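PDB 6ZS0: DMATS type aromatic prenyltransferase from Streptomyces coelicolor, which probably transfers a dimethylallyl group from dimethylallyl diphosphate to the 5-position of the indole ring of tryptophan. Local coordinates for residues A[291-294]-A[295-299]. Residues are numbered along the deposited sequence; the frame is centred on the assembly and turned at random.
Sequences ASTV and LHHHG
The carbonyl oxygen of A291 accepts the backbone N-H of L295, with O and N 2.9 Å apart and an N-H...O angle of 163°. One residue on, H296 N donates to S292 O in nearly the same way. Along the last turn the bonds become more bent: H297 N still reaches T293 O, and the bond from H298 N to V294 O is weak, at 3.2 Å and 126°. H298 N also donates to L295 O at 3.0 Å, so the bonding shifts to three residues back as the helix ends. Two imidazoles fold back over this backbone. S292 O lies over one face of the H296 ring, displaced toward its rim and 3.1 Å from CG. T293 and H297 run side by side, and the methyl CG2 makes a CH-pi contact 3.8 Å from the H297 ring centroid, over the NE2-CE1 side. With chi1 at -58°, OG1 of T293 sits beside the backbone nitrogen and hydrogen-bonds A289 O one turn back, while CG2 takes the position anti to that nitrogen and reaches the ring. H298 instead brings its ring edge near V294 O, with CD2 4.1 Å from V294 CG1. V294 packs against F235 and T238 of helix 229-240, and both V294 and L295 touch V339 of strand 338-344, so this side of the turn faces the protein interior, whereas H296 and H297 are exposed. At the end, G299 has positive phi and its N donates to H296 O at 3.1 Å, while M300 N turns back to L295 O. This pairing is a Schellman motif with G299 as C-prime residue, closing helix 284-297 on the outside of the antiparallel beta-barrel of the ABBA prenyltransferase fold.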
loop_
_atom_site.group_PDB
_atom_site.type_symbol
_atom_site.label_atom_id
_atom_site.label_comp_id
_atom_site.label_asym_id
_atom_site.label_seq_id
_atom_site.Cartn_x
_atom_site.Cartn_y
_atom_site.Cartn_z
ATOM N N ALA A 291 14.906 -3.349 -8.023
ATOM C CA ALA A 291 13.856 -4.345 -7.732
ATOM C C ALA A 291 14.282 -5.717 -8.253
ATOM O O ALA A 291 14.056 -6.740 -7.543
ATOM C CB ALA A 291 12.569 -3.914 -8.344
ATOM N N SER A 292 14.839 -5.751 -9.460
ATOM C CA SER A 292 15.246 -7.020 -10.118
ATOM C C SER A 292 16.334 -7.698 -9.273
ATOM O O SER A 292 16.259 -8.918 -9.083
ATOM C CB SER A 292 15.659 -6.772 -11.535
ATOM O OG SER A 292 14.566 -6.302 -12.308
ATOM N N THR A 293 17.284 -6.935 -8.739
ATOM C CA THR A 293 18.361 -7.442 -7.838
ATOM C C THR A 293 17.744 -8.043 -6.569
ATOM O O THR A 293 18.152 -9.139 -6.168
ATOM C CB THR A 293 19.379 -6.355 -7.496
ATOM O OG1 THR A 293 19.927 -5.888 -8.729
ATOM C CG2 THR A 293 20.474 -6.854 -6.575
ATOM N N VAL A 294 16.790 -7.366 -5.946
ATOM C CA VAL A 294 16.139 -7.875 -4.702
ATOM C C VAL A 294 15.430 -9.193 -5.010
ATOM O O VAL A 294 15.536 -10.153 -4.204
ATOM C CB VAL A 294 15.160 -6.849 -4.112
ATOM C CG1 VAL A 294 14.408 -7.436 -2.925
ATOM C CG2 VAL A 294 15.885 -5.565 -3.715
ATOM N N LEU A 295 14.695 -9.238 -6.114
ATOM C CA LEU A 295 13.948 -10.447 -6.504
ATOM C C LEU A 295 14.937 -11.603 -6.698
ATOM O O LEU A 295 14.709 -12.708 -6.104
ATOM C CB LEU A 295 13.150 -10.149 -7.773
ATOM C CG LEU A 295 11.911 -9.287 -7.566
ATOM C CD1 LEU A 295 11.366 -8.824 -8.909
ATOM C CD2 LEU A 295 10.845 -10.051 -6.795
ATOM N N HIS A 296 16.021 -11.354 -7.427
ATOM C CA HIS A 296 17.058 -12.385 -7.716
ATOM C C HIS A 296 17.651 -12.911 -6.396
ATOM O O HIS A 296 17.837 -14.158 -6.280
ATOM C CB HIS A 296 18.100 -11.826 -8.688
ATOM C CG HIS A 296 17.566 -11.599 -10.066
ATOM N ND1 HIS A 296 18.234 -10.828 -11.003
ATOM C CD2 HIS A 296 16.418 -11.981 -10.651
ATOM C CE1 HIS A 296 17.550 -10.784 -12.106
ATOM N NE2 HIS A 296 16.426 -11.487 -11.927
ATOM N N HIS A 297 17.848 -12.041 -5.405
ATOM C CA HIS A 297 18.478 -12.370 -4.093
ATOM C C HIS A 297 17.542 -13.258 -3.257
ATOM O O HIS A 297 18.036 -13.953 -2.358
ATOM C CB HIS A 297 18.892 -11.085 -3.357
ATOM C CG HIS A 297 20.083 -10.408 -3.954
ATOM N ND1 HIS A 297 20.790 -9.411 -3.292
ATOM C CD2 HIS A 297 20.709 -10.592 -5.141
ATOM C CE1 HIS A 297 21.794 -9.008 -4.049
ATOM N NE2 HIS A 297 21.767 -9.726 -5.193
ATOM N N HIS A 298 16.245 -13.240 -3.546
ATOM C CA HIS A 298 15.209 -14.025 -2.820
ATOM C C HIS A 298 14.631 -15.099 -3.742
ATOM O O HIS A 298 13.512 -15.572 -3.451
ATOM C CB HIS A 298 14.165 -13.067 -2.219
ATOM C CG HIS A 298 14.728 -12.262 -1.102
ATOM N ND1 HIS A 298 14.880 -12.781 0.166
ATOM C CD2 HIS A 298 15.223 -11.009 -1.060
ATOM C CE1 HIS A 298 15.446 -11.882 0.948
ATOM N NE2 HIS A 298 15.684 -10.792 0.218
ATOM N N GLY A 299 15.357 -15.432 -4.817
ATOM C CA GLY A 299 15.148 -16.618 -5.659
ATOM C C GLY A 299 13.983 -16.485 -6.617
ATOM O O GLY A 299 13.354 -17.514 -6.887
#